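Local structure of putative mandelate racemase (2OX4) at residues Ile24-Ser29 with Ile95-Ile100; Ile54-Ala59 with Asp388-Glu393; Gln132-Trp137 with Leu170-Asn175; Val223-Phe228 with Lys257-Pro262; Glu242-Thr245 with Leu251-Glu254. The protein binds magnesium and probably acts as a dehydratase-type lyase of the enolase superfamily, though its substrate is not established. All blocks are in the same frame, centred on the assembly; numbering follows the deposited sequence. Where two conformers were deposited one is given.

Contact 1: residues Ile24-Ser29 with Ile95-Ile100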
# COMPACT_ATOMS: atom_id res chain seq x y z
N ILE C 24 -25.08 -14.79 33.05
CA ILE C 24 -26.35 -14.63 32.34
C ILE C 24 -26.59 -15.89 31.52
O ILE C 24 -25.81 -16.22 30.61
CB ILE C 24 -26.37 -13.38 31.41
CG1 ILE C 24 -25.80 -12.13 32.10
CG2 ILE C 24 -27.81 -13.11 30.94
CD1 ILE C 24 -24.33 -11.84 31.75
N LEU C 25 -27.66 -16.60 31.87
CA LEU C 25 -27.99 -17.87 31.23
C LEU C 25 -29.35 -17.79 30.57
O LEU C 25 -30.23 -17.04 31.01
CB LEU C 25 -27.96 -19.01 32.25
CG LEU C 25 -26.56 -19.29 32.81
CD1 LEU C 25 -26.61 -20.01 34.14
CD2 LEU C 25 -25.76 -20.09 31.81
N VAL C 26 -29.52 -18.56 29.49
CA VAL C 26 -30.77 -18.64 28.74
C VAL C 26 -31.17 -20.08 28.57
O VAL C 26 -30.34 -20.93 28.21
CB VAL C 26 -30.70 -17.89 27.35
CG1 VAL C 26 -29.78 -18.60 26.36
CG2 VAL C 26 -32.11 -17.74 26.76
N LYS C 27 -32.44 -20.36 28.84
CA LYS C 27 -33.02 -21.67 28.61
C LYS C 27 -34.14 -21.58 27.57
O LYS C 27 -35.13 -20.85 27.74
CB LYS C 27 -33.54 -22.28 29.94
CG LYS C 27 -34.20 -23.67 29.79
CD LYS C 27 -34.68 -24.22 31.15
CE LYS C 27 -35.47 -25.50 30.98
NZ LYS C 27 -35.79 -26.09 32.32
N VAL C 28 -33.94 -22.31 26.48
CA VAL C 28 -34.86 -22.28 25.33
C VAL C 28 -35.61 -23.60 25.25
O VAL C 28 -35.00 -24.64 25.01
CB VAL C 28 -34.07 -22.07 24.02
CG1 VAL C 28 -35.00 -22.08 22.79
CG2 VAL C 28 -33.26 -20.78 24.09
N SER C 29 -36.93 -23.55 25.45
CA SER C 29 -37.77 -24.76 25.44
C SER C 29 -38.54 -24.91 24.14
O SER C 29 -38.90 -23.90 23.51
CB SER C 29 -38.75 -24.73 26.62
OG SER C 29 -38.04 -24.71 27.84
N ILE C 95 -26.96 -12.87 20.34
CA ILE C 95 -26.91 -13.89 19.28
C ILE C 95 -26.21 -15.17 19.78
O ILE C 95 -26.72 -16.27 19.58
CB ILE C 95 -26.23 -13.34 18.00
CG1 ILE C 95 -26.97 -12.09 17.51
CG2 ILE C 95 -26.26 -14.39 16.91
CD1 ILE C 95 -26.46 -11.52 16.14
N SER C 96 -25.09 -14.98 20.49
CA SER C 96 -24.25 -16.09 20.97
C SER C 96 -25.03 -17.03 21.88
O SER C 96 -24.98 -18.25 21.70
CB SER C 96 -23.06 -15.55 21.77
OG SER C 96 -22.22 -14.72 20.98
N ALA C 97 -25.73 -16.46 22.86
CA ALA C 97 -26.33 -17.28 23.92
C ALA C 97 -27.42 -18.15 23.33
O ALA C 97 -27.50 -19.36 23.61
CB ALA C 97 -26.84 -16.42 25.08
N PHE C 98 -28.25 -17.55 22.48
CA PHE C 98 -29.27 -18.29 21.77
C PHE C 98 -28.69 -19.39 20.89
O PHE C 98 -29.17 -20.53 20.91
CB PHE C 98 -30.18 -17.33 20.99
CG PHE C 98 -31.20 -16.66 21.87
CD1 PHE C 98 -31.18 -15.29 22.05
CD2 PHE C 98 -32.17 -17.42 22.53
CE1 PHE C 98 -32.14 -14.68 22.86
CE2 PHE C 98 -33.13 -16.81 23.34
CZ PHE C 98 -33.11 -15.45 23.51
N ASP C 99 -27.64 -19.06 20.15
CA ASP C 99 -27.01 -20.02 19.24
C ASP C 99 -26.53 -21.27 19.99
O ASP C 99 -26.77 -22.39 19.56
CB ASP C 99 -25.89 -19.36 18.42
CG ASP C 99 -25.32 -20.29 17.38
OD1 ASP C 99 -25.90 -20.41 16.28
OD2 ASP C 99 -24.29 -20.91 17.69
N ILE C 100 -25.89 -21.06 21.15
CA ILE C 100 -25.42 -22.17 21.98
C ILE C 100 -26.62 -23.08 22.38
O ILE C 100 -26.55 -24.31 22.24
CB ILE C 100 -24.64 -21.66 23.23
CG1 ILE C 100 -23.33 -20.97 22.81
CG2 ILE C 100 -24.33 -22.84 24.21
CD1 ILE C 100 -22.69 -20.08 23.91
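Beside A97, one of two helix residues that V26 touches, S96 OG is gripped twice, by a hydrogen bond with F92 O and a weak one with G295 N. The side-chain packing itself is apolar. V26 divides its two methyls between neighbouring helix residues. CG1 lies between the backbone N and the carbonyl carbon (chi1 69°) and rests on A97, 3.7 Å from the carbonyl oxygen A97 O and 3.9 Å from A97 CB. This rotation leaves CG2 anti to the backbone N and brings it 3.7 Å from F98 CE2, on a slanting approach to the ring. V28, two residues on and on the same face of the strand, sends CG2 to the rim of that ring, near its plane, 3.9 Å from F98 CD2. Both valines cross the phenylalanine at about a right angle. Replacing V26 by an alanine here would remove both methyls and is likely to open a gap between the strand and A97, leaving the CE2 side of F98 with less to bear on. The short axes of strand and helix cross at -45° and approach to 8.5 Å, close enough for the small A97 to face the strand directly. Strand 24-30 runs between 35-40 and 5-13 in the antiparallel sheet of the N-terminal capping domain, and V26 is bonded through its backbone to G38. Helix 89-110 packs on this sheet next to helix 48-62: F98 also touches I8 of strand 5-13 and L55, Y58 and L62 of helix 48-62, while D99 OD1 bonds T298 OG1 on helix 296-309.

Contact 2: residues Ile54-Ala59 with Asp388-Glu393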
# COMPACT_ATOMS: atom_id res chain seq x y z
N ILE C 54 -30.79 -7.63 26.22
CA ILE C 54 -30.72 -8.04 24.81
C ILE C 54 -31.38 -9.40 24.57
O ILE C 54 -32.04 -9.61 23.54
CB ILE C 54 -29.28 -7.97 24.19
CG1 ILE C 54 -29.36 -7.87 22.65
CG2 ILE C 54 -28.43 -9.19 24.55
CD1 ILE C 54 -29.86 -6.56 22.12
N LEU C 55 -31.22 -10.32 25.53
CA LEU C 55 -31.82 -11.65 25.39
C LEU C 55 -33.34 -11.55 25.42
O LEU C 55 -34.03 -12.18 24.60
CB LEU C 55 -31.30 -12.59 26.48
CG LEU C 55 -29.82 -12.97 26.33
CD1 LEU C 55 -29.36 -13.71 27.58
CD2 LEU C 55 -29.63 -13.85 25.09
N LYS C 56 -33.85 -10.71 26.31
CA LYS C 56 -35.28 -10.44 26.38
C LYS C 56 -35.81 -9.87 25.06
O LYS C 56 -36.87 -10.28 24.58
CB LYS C 56 -35.58 -9.50 27.56
CG LYS C 56 -37.02 -9.00 27.66
CD LYS C 56 -37.19 -8.00 28.81
CE LYS C 56 -38.45 -7.16 28.61
NZ LYS C 56 -38.17 -5.73 28.22
N ASP C 57 -35.08 -8.94 24.46
CA ASP C 57 -35.55 -8.31 23.22
C ASP C 57 -35.52 -9.28 22.04
O ASP C 57 -36.47 -9.33 21.24
CB ASP C 57 -34.74 -7.06 22.92
CG ASP C 57 -35.13 -5.89 23.82
OD1 ASP C 57 -36.18 -5.96 24.50
OD2 ASP C 57 -34.37 -4.92 23.86
N TYR C 58 -34.44 -10.05 21.93
CA TYR C 58 -34.31 -11.02 20.84
C TYR C 58 -35.34 -12.13 20.95
O TYR C 58 -35.77 -12.68 19.94
CB TYR C 58 -32.92 -11.66 20.79
CG TYR C 58 -31.79 -10.76 20.31
CD1 TYR C 58 -30.46 -11.21 20.37
CD2 TYR C 58 -32.03 -9.48 19.81
CE1 TYR C 58 -29.41 -10.41 19.94
CE2 TYR C 58 -30.98 -8.68 19.38
CZ TYR C 58 -29.68 -9.14 19.45
OH TYR C 58 -28.64 -8.34 19.03
N ALA C 59 -35.73 -12.44 22.19
CA ALA C 59 -36.66 -13.55 22.48
C ALA C 59 -37.96 -13.41 21.69
O ALA C 59 -38.49 -14.39 21.18
CB ALA C 59 -36.94 -13.66 23.99
N ASP C 388 -32.33 -12.82 38.84
CA ASP C 388 -33.33 -12.01 38.16
C ASP C 388 -33.84 -12.80 36.97
O ASP C 388 -33.08 -13.10 36.05
CB ASP C 388 -32.74 -10.67 37.69
CG ASP C 388 -32.32 -9.77 38.84
OD1 ASP C 388 -31.54 -8.81 38.60
OD2 ASP C 388 -32.76 -10.01 39.98
N TYR C 389 -35.12 -13.14 36.99
CA TYR C 389 -35.72 -14.13 36.09
C TYR C 389 -36.72 -13.46 35.15
O TYR C 389 -37.59 -12.72 35.60
CB TYR C 389 -36.42 -15.22 36.91
CG TYR C 389 -37.23 -16.23 36.10
CD1 TYR C 389 -36.60 -17.28 35.44
CD2 TYR C 389 -38.62 -16.14 36.02
CE1 TYR C 389 -37.33 -18.21 34.71
CE2 TYR C 389 -39.36 -17.06 35.30
CZ TYR C 389 -38.71 -18.10 34.65
OH TYR C 389 -39.44 -19.02 33.94
N VAL C 390 -36.60 -13.72 33.86
CA VAL C 390 -37.58 -13.26 32.87
C VAL C 390 -37.99 -14.43 31.99
O VAL C 390 -37.15 -15.21 31.55
CB VAL C 390 -37.03 -12.07 32.01
CG1 VAL C 390 -38.03 -11.69 30.90
CG2 VAL C 390 -36.73 -10.85 32.88
N SER C 391 -39.30 -14.55 31.75
CA SER C 391 -39.86 -15.63 30.94
C SER C 391 -40.59 -14.96 29.78
O SER C 391 -41.27 -13.95 29.97
CB SER C 391 -40.84 -16.45 31.78
OG SER C 391 -41.32 -17.59 31.09
N ILE C 392 -40.42 -15.51 28.58
CA ILE C 392 -41.18 -15.07 27.41
C ILE C 392 -41.78 -16.31 26.76
O ILE C 392 -41.05 -17.24 26.43
CB ILE C 392 -40.27 -14.36 26.36
CG1 ILE C 392 -39.63 -13.09 26.94
CG2 ILE C 392 -41.05 -14.03 25.09
CD1 ILE C 392 -38.21 -13.27 27.42
N GLU C 393 -43.09 -16.34 26.57
CA GLU C 393 -43.69 -17.52 25.96
C GLU C 393 -44.70 -17.33 24.85
O GLU C 393 -45.15 -16.22 24.57
CB GLU C 393 -44.16 -18.56 26.99
CG GLU C 393 -45.02 -18.03 28.11
CD GLU C 393 -45.17 -19.06 29.22
OE1 GLU C 393 -45.43 -20.24 28.90
OE2 GLU C 393 -45.04 -18.68 30.40
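A59 lays its single methyl against the longer arm of I392, with A59 CB 3.7 Å from I392 CD1 and 4.0 Å from I392 CG1. The first torsion of I392 sets CG1 anti to the carbonyl carbon and beside the backbone N (chi1 -62°); the second (98°) turns CD1 onto the helix, where it also comes 4.2 Å from K56 CA, one turn before A59. K56 adds its aliphatic stem: K56 CD is 4.3 Å from V390 CG1, a looser touch than that of the alanine. V390 and I392 lie on the same face of strand 388-393, which runs almost parallel to the helix, 8° between the two short axes at a closest approach of 9.3 Å. This is helix-on-sheet packing in the N-terminal capping domain, although the strand comes from the far end of the chain: strand 387-393 pairs with 5-13 on one side and 398-399 on the other. The ammonium of K56 leads away and hydrogen-bonds S49 OG of the second subunit, where D57 OD2 also takes the backbone N of S49. The chemistry is therefore split along one helix. Carbon atoms alone meet here, one of them the backbone CA of K56, which implies adhesion through close apolar fit rather than directed bonds, while the charged ends serve the subunit interface.

Contact 3: residues Gln132-Trp137 with Leu170-Asn175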
# COMPACT_ATOMS: atom_id res chain seq x y z
N GLN C 132 -5.26 -17.34 35.50
CA GLN C 132 -5.41 -16.18 36.39
C GLN C 132 -4.89 -16.50 37.79
O GLN C 132 -5.61 -16.40 38.79
CB GLN C 132 -6.86 -15.62 36.43
CG GLN C 132 -7.53 -15.41 35.04
CD GLN C 132 -6.90 -14.31 34.19
OE1 GLN C 132 -5.96 -13.64 34.60
NE2 GLN C 132 -7.45 -14.10 32.99
N LEU C 133 -3.62 -16.91 37.84
CA LEU C 133 -2.94 -17.30 39.09
C LEU C 133 -2.89 -16.17 40.11
O LEU C 133 -2.83 -16.41 41.31
CB LEU C 133 -1.51 -17.75 38.83
CG LEU C 133 -1.17 -18.95 37.95
CD1 LEU C 133 0.35 -19.06 37.87
CD2 LEU C 133 -1.79 -20.24 38.46
N GLN C 134 -2.89 -14.93 39.61
CA GLN C 134 -2.84 -13.75 40.49
C GLN C 134 -4.05 -13.61 41.43
O GLN C 134 -4.02 -12.80 42.36
CB GLN C 134 -2.59 -12.48 39.67
CG GLN C 134 -3.80 -11.94 38.93
CD GLN C 134 -4.10 -12.64 37.61
OE1 GLN C 134 -3.37 -13.54 37.18
NE2 GLN C 134 -5.19 -12.23 36.96
N PHE C 135 -5.11 -14.39 41.19
CA PHE C 135 -6.30 -14.40 42.05
C PHE C 135 -6.35 -15.64 42.96
O PHE C 135 -7.35 -15.87 43.66
CB PHE C 135 -7.58 -14.32 41.23
CG PHE C 135 -7.76 -13.02 40.51
CD1 PHE C 135 -7.55 -11.81 41.17
CD2 PHE C 135 -8.13 -13.00 39.17
CE1 PHE C 135 -7.72 -10.61 40.50
CE2 PHE C 135 -8.29 -11.80 38.49
CZ PHE C 135 -8.09 -10.60 39.16
N GLY C 136 -5.29 -16.43 42.94
CA GLY C 136 -5.23 -17.68 43.68
C GLY C 136 -5.69 -18.88 42.88
O GLY C 136 -6.73 -18.84 42.21
N TRP C 137 -4.91 -19.96 42.96
CA TRP C 137 -5.36 -21.27 42.51
C TRP C 137 -5.75 -22.15 43.71
O TRP C 137 -5.01 -23.05 44.08
CB TRP C 137 -4.24 -21.93 41.68
CG TRP C 137 -4.74 -23.07 40.84
CD1 TRP C 137 -4.55 -24.40 41.06
CD2 TRP C 137 -5.52 -22.97 39.64
NE1 TRP C 137 -5.17 -25.14 40.08
CE2 TRP C 137 -5.78 -24.28 39.20
CE3 TRP C 137 -6.04 -21.89 38.90
CZ2 TRP C 137 -6.52 -24.55 38.04
CZ3 TRP C 137 -6.78 -22.16 37.76
CH2 TRP C 137 -7.01 -23.49 37.34
N LEU C 170 1.03 -7.37 35.95
CA LEU C 170 1.08 -5.89 36.03
C LEU C 170 -0.06 -5.28 36.82
O LEU C 170 0.07 -4.16 37.32
CB LEU C 170 1.18 -5.24 34.63
CG LEU C 170 2.42 -5.57 33.80
CD1 LEU C 170 2.28 -5.09 32.34
CD2 LEU C 170 3.70 -5.03 34.41
N ALA C 171 -1.17 -6.01 36.95
CA ALA C 171 -2.42 -5.43 37.43
C ALA C 171 -2.34 -4.96 38.88
O ALA C 171 -2.96 -3.96 39.25
CB ALA C 171 -3.56 -6.41 37.27
N HIS C 172 -1.59 -5.69 39.70
CA HIS C 172 -1.58 -5.45 41.15
C HIS C 172 -0.24 -4.93 41.61
O HIS C 172 0.81 -5.35 41.12
CB HIS C 172 -1.96 -6.72 41.92
CG HIS C 172 -3.29 -7.27 41.54
ND1 HIS C 172 -3.45 -8.21 40.55
CD2 HIS C 172 -4.53 -6.98 41.99
CE1 HIS C 172 -4.74 -8.49 40.42
NE2 HIS C 172 -5.41 -7.76 41.28
N ASP C 173 -0.28 -3.99 42.56
CA ASP C 173 0.94 -3.59 43.26
C ASP C 173 1.41 -4.70 44.21
O ASP C 173 0.76 -5.74 44.32
CB ASP C 173 0.79 -2.23 43.96
CG ASP C 173 -0.19 -2.24 45.15
OD1 ASP C 173 -0.62 -1.13 45.55
OD2 ASP C 173 -0.54 -3.32 45.69
N ARG C 174 2.53 -4.46 44.89
CA ARG C 174 3.12 -5.46 45.77
C ARG C 174 2.31 -5.78 47.04
O ARG C 174 2.60 -6.75 47.74
CB ARG C 174 4.56 -5.08 46.10
CG ARG C 174 5.57 -5.33 44.99
CD ARG C 174 6.97 -5.35 45.57
NE ARG C 174 8.05 -5.58 44.60
CZ ARG C 174 8.74 -4.61 44.00
NH1 ARG C 174 8.44 -3.34 44.25
NH2 ARG C 174 9.72 -4.90 43.15
N ASN C 175 1.28 -4.98 47.33
CA ASN C 175 0.27 -5.33 48.34
C ASN C 175 -0.96 -6.03 47.76
O ASN C 175 -1.93 -6.30 48.49
CB ASN C 175 -0.19 -4.10 49.14
CG ASN C 175 0.96 -3.30 49.71
OD1 ASN C 175 0.94 -2.07 49.69
ND2 ASN C 175 1.98 -3.99 50.22
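The aromatic part of the contact joins F135 and H172, whose rings stand almost perpendicular, planes 85° apart, with centroids separated by 5.6 Å. F135 CE1 meets the imidazole at its edge, 3.7 Å from H172 CE1 and 3.8 Å from H172 NE2; from the phenyl ring the approach is oblique. Aliphatic contact comes from Q134, whose CG lies 3.9 Å from H172 CE1 and at the same time covers the centre of one face of F135. A bend at chi2 (-81°) turns the amide toward Q132. The polar part starts from that amide: Q134 NE2 gives a nearly straight hydrogen bond to Q132 OE1 (2.9 Å, 172° at the hydrogen), in the amide plane of Q134 but tilted from the carbonyl plane of Q132. Q134 OE1 accepts from D168 N, which fixes the flip of the group. Q132 NE2 in turn bonds E215 OE1, a carboxylate of the magnesium site; Q134 lies one step further out, consistent with a second-shell part in positioning E215. Both segments lie in the connections after neighbouring parallel barrel strands, 126-131 and 164-167, and residues 133-135 form a 3-10 turn. Q134 also touches V167 of strand 164-167 and Y150 of helix 147-159, while H172 O and the R174 side chain are tied to helix 189-206 through R198, E190 and E197.

Contact 4: residues Val223-Phe228 with Lys257-Pro262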
# COMPACT_ATOMS: atom_id res chain seq x y z
N VAL C 223 2.55 1.20 23.75
CA VAL C 223 3.85 1.68 24.22
C VAL C 223 4.30 0.89 25.46
O VAL C 223 5.44 0.37 25.52
CB VAL C 223 3.80 3.20 24.51
CG1 VAL C 223 5.13 3.67 25.06
CG2 VAL C 223 3.43 3.97 23.21
N SER C 224 3.42 0.78 26.44
CA SER C 224 3.77 0.01 27.63
C SER C 224 3.89 -1.48 27.35
O SER C 224 4.72 -2.14 27.94
CB SER C 224 2.80 0.28 28.77
OG SER C 224 1.45 0.12 28.38
N ALA C 225 3.06 -2.02 26.45
CA ALA C 225 3.16 -3.43 26.06
C ALA C 225 4.51 -3.79 25.47
O ALA C 225 5.09 -4.81 25.82
CB ALA C 225 2.05 -3.80 25.08
N ILE C 226 5.02 -2.94 24.58
CA ILE C 226 6.32 -3.16 23.94
C ILE C 226 7.42 -3.10 24.99
O ILE C 226 8.32 -3.94 25.01
CB ILE C 226 6.58 -2.12 22.83
CG1 ILE C 226 5.66 -2.35 21.61
CG2 ILE C 226 8.06 -2.10 22.39
CD1 ILE C 226 5.66 -1.17 20.63
N GLN C 227 7.32 -2.12 25.88
CA GLN C 227 8.32 -1.90 26.92
C GLN C 227 8.42 -3.11 27.84
O GLN C 227 9.53 -3.57 28.17
CB GLN C 227 7.96 -0.65 27.72
CG GLN C 227 9.03 -0.23 28.72
CD GLN C 227 8.57 0.91 29.59
OE1 GLN C 227 7.53 1.53 29.31
NE2 GLN C 227 9.35 1.23 30.62
N PHE C 228 7.27 -3.63 28.25
CA PHE C 228 7.23 -4.82 29.10
C PHE C 228 7.67 -6.09 28.38
O PHE C 228 8.39 -6.91 28.97
CB PHE C 228 5.86 -5.02 29.74
CG PHE C 228 5.86 -6.04 30.84
CD1 PHE C 228 6.80 -5.96 31.87
CD2 PHE C 228 4.94 -7.08 30.84
CE1 PHE C 228 6.82 -6.91 32.89
CE2 PHE C 228 4.94 -8.03 31.86
CZ PHE C 228 5.89 -7.94 32.88
N LYS C 257 5.41 -5.29 15.30
CA LYS C 257 6.70 -4.87 14.77
C LYS C 257 7.84 -4.87 15.81
O LYS C 257 8.99 -5.12 15.46
CB LYS C 257 6.63 -3.49 14.10
CG LYS C 257 5.72 -3.44 12.86
CD LYS C 257 5.61 -2.01 12.34
CE LYS C 257 4.72 -1.97 11.07
NZ LYS C 257 4.47 -0.58 10.65
N LYS C 258 7.50 -4.62 17.07
CA LYS C 258 8.52 -4.46 18.11
C LYS C 258 8.46 -5.54 19.19
O LYS C 258 9.21 -5.47 20.16
CB LYS C 258 8.42 -3.06 18.75
CG LYS C 258 8.52 -1.89 17.77
CD LYS C 258 9.92 -1.74 17.20
CE LYS C 258 10.13 -0.33 16.65
NZ LYS C 258 11.56 -0.05 16.38
N ILE C 259 7.58 -6.52 19.02
CA ILE C 259 7.37 -7.58 20.03
C ILE C 259 7.59 -8.93 19.36
O ILE C 259 6.98 -9.23 18.34
CB ILE C 259 5.94 -7.54 20.68
CG1 ILE C 259 5.73 -6.25 21.48
CG2 ILE C 259 5.69 -8.80 21.59
CD1 ILE C 259 4.30 -6.03 21.95
N ASP C 260 8.47 -9.76 19.92
CA ASP C 260 8.72 -11.07 19.31
C ASP C 260 7.89 -12.21 19.90
O ASP C 260 7.77 -13.28 19.29
CB ASP C 260 10.21 -11.39 19.29
CG ASP C 260 10.95 -10.59 18.23
OD1 ASP C 260 10.38 -10.42 17.12
OD2 ASP C 260 12.08 -10.13 18.49
N ILE C 261 7.29 -11.96 21.06
CA ILE C 261 6.51 -12.99 21.75
C ILE C 261 5.19 -13.10 20.96
O ILE C 261 4.64 -12.07 20.57
CB ILE C 261 6.15 -12.52 23.18
CG1 ILE C 261 7.40 -12.12 23.99
CG2 ILE C 261 5.30 -13.55 23.91
CD1 ILE C 261 7.07 -11.43 25.29
N PRO C 262 4.69 -14.34 20.72
CA PRO C 262 3.38 -14.46 20.05
C PRO C 262 2.27 -13.71 20.77
O PRO C 262 2.23 -13.68 22.00
CB PRO C 262 3.08 -15.97 20.08
CG PRO C 262 4.47 -16.61 20.17
CD PRO C 262 5.26 -15.66 21.06
O HOH W 1 9.19 -5.62 22.93
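On the outside of the enolase-type barrel, helix 222-232 meets the end of helix 250-258 and the loop that follows, where I226 packs against K258 and I259. I226 carries most of the contact. Its CG1, anti to the carbonyl carbon (chi1 -70°), lies 3.9 Å from I259 CG1, and the same arm continues to place I226 CD1 3.8 Å from K258 CB. The shorter branch, I226 CG2, comes equally close, and both methyls of I226 bear on K258 CB from one side. With an alanine here, K258 CB and I259 CG1 are likely to be left facing a gap beside the helix. I259 CD1 reaches further, to 4.1 Å from A225 O, an oxygen that is hydrogen-bonded by Y240 OH. In the barrel these helices follow strands 211-215 and 237-241, and the chain after K258 leads into strand 263-265; the contact thus links adjacent beta-alpha units on the outside of the barrel. One water bridges the backbones, donating to I226 O and to K258 O, each at 2.8 Å, and supplies the polar connection that the apolar side chains lack. The K258 side chain bends at chi2 and runs off to the third subunit, where NZ bonds K256 O and I259 O and forms a salt bridge with D260 OD1.

Contact 5: residues Glu242-Thr245 with Leu251-Glu254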
# COMPACT_ATOMS: atom_id res chain seq x y z
N GLU C 242 -3.99 -9.73 25.19
CA GLU C 242 -4.71 -8.47 25.38
C GLU C 242 -3.81 -7.32 25.81
O GLU C 242 -3.95 -6.77 26.91
CB GLU C 242 -5.90 -8.63 26.31
CG GLU C 242 -7.13 -9.29 25.66
CD GLU C 242 -8.43 -8.62 26.09
OE1 GLU C 242 -8.77 -8.73 27.28
OE2 GLU C 242 -9.10 -7.98 25.24
N ILE C 243 -2.87 -6.95 24.94
CA ILE C 243 -1.83 -6.01 25.33
C ILE C 243 -2.24 -4.54 25.15
O ILE C 243 -1.52 -3.63 25.56
CB ILE C 243 -0.53 -6.31 24.59
CG1 ILE C 243 -0.69 -6.00 23.08
CG2 ILE C 243 -0.14 -7.79 24.80
CD1 ILE C 243 0.62 -6.04 22.31
N ASN C 244 -3.39 -4.32 24.53
CA ASN C 244 -3.91 -2.96 24.37
C ASN C 244 -5.43 -2.94 24.16
O ASN C 244 -6.12 -3.92 24.45
CB ASN C 244 -3.17 -2.24 23.23
CG ASN C 244 -3.55 -2.76 21.86
OD1 ASN C 244 -4.05 -3.87 21.72
ND2 ASN C 244 -3.34 -1.94 20.83
N THR C 245 -5.96 -1.81 23.69
CA THR C 245 -7.38 -1.72 23.37
C THR C 245 -7.61 -2.25 21.94
O THR C 245 -6.90 -1.85 21.02
CB THR C 245 -7.86 -0.26 23.53
OG1 THR C 245 -7.74 0.12 24.91
CG2 THR C 245 -9.31 -0.09 23.07
N LEU C 251 -3.24 -0.91 15.48
CA LEU C 251 -2.26 -0.73 16.54
C LEU C 251 -1.59 -2.04 16.95
O LEU C 251 -0.41 -2.03 17.31
CB LEU C 251 -2.87 -0.03 17.76
CG LEU C 251 -3.40 1.37 17.48
CD1 LEU C 251 -4.06 1.93 18.75
CD2 LEU C 251 -2.31 2.31 16.95
N LEU C 252 -2.31 -3.15 16.87
CA LEU C 252 -1.69 -4.45 17.19
C LEU C 252 -0.64 -4.85 16.15
O LEU C 252 0.40 -5.41 16.50
CB LEU C 252 -2.74 -5.54 17.39
CG LEU C 252 -2.25 -6.76 18.19
CD1 LEU C 252 -1.97 -6.36 19.64
CD2 LEU C 252 -3.33 -7.83 18.16
N LYS C 253 -0.89 -4.53 14.89
CA LYS C 253 0.15 -4.69 13.86
C LYS C 253 1.42 -3.87 14.20
O LYS C 253 2.55 -4.37 14.08
CB LYS C 253 -0.39 -4.32 12.47
CG LYS C 253 0.56 -4.63 11.33
CD LYS C 253 0.07 -4.06 10.02
CE LYS C 253 1.10 -4.34 8.93
NZ LYS C 253 0.80 -3.58 7.69
N GLU C 254 1.22 -2.62 14.62
CA GLU C 254 2.34 -1.77 15.04
C GLU C 254 3.08 -2.35 16.25
O GLU C 254 4.32 -2.36 16.27
CB GLU C 254 1.87 -0.35 15.35
CG GLU C 254 1.11 0.31 14.20
CD GLU C 254 1.96 0.61 12.97
OE1 GLU C 254 1.36 0.92 11.92
OE2 GLU C 254 3.21 0.57 13.04
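N244 and L252 face each other with their CA atoms 7.7 Å apart, N244 almost fully extended (phi -157°, psi -164°). Both leucines of the contact, L251 and L252, sit in the first turn of helix 250-258. I243 and L252 form the apolar half of the contact. I243 CG1 and I243 CD1 are each 3.7 Å from L252 CD1, the two side chains crossing at about a right angle. L252 swings its CG anti to the backbone N (chi1 -159°), which carries CD1 over to the loop although the side chain does not set out in that direction. N244 forms the other half by lying across both leucines: N244 OD1 is 3.9 Å from L252 CD1, and N244 ND2 is 3.6 Å from L251 CB. These are packing contacts within a buried patch, and the amide finds its bond elsewhere, ND2 donating to E311 OE1 of the third subunit. The other oxygen of that glutamate takes T245 N, so one carboxylate from a neighbouring chain grips two successive loop residues. The loop follows strand 237-241, which ends on the magnesium ligand E241, and leads on to helix 250-258; the I243 side chain is about 6 Å from that of E241. I243 also packs toward helix 222-232, and L252 toward S283 and I284 in the loop before strand 286-287.

How the contacts relate
Contacts 1 and 2 belong to the N-terminal domain and use two helices packed on one sheet; they touch where F98 meets L55 and Y58. Contacts 1, 3 and 5 are buried, whereas contacts 2 and 4 are partly buried; contact 2 borders the second subunit. Contacts 3, 4 and 5 lie in the barrel. Contacts 4 and 5 share helix 250-258, meet through I259 CD1 and I243 CD1 at 3.7 Å, and both adjoin the third subunit. Contact 3 touches contact 4 through L170 and F228. Side-chain packing in contacts 1 and 2 is apolar, V26 also resting on a backbone carbonyl; nearer the metal, contact 3 brings in an imidazole and contact 5 an amide, and the more outlying contact 4 adds a bridging water.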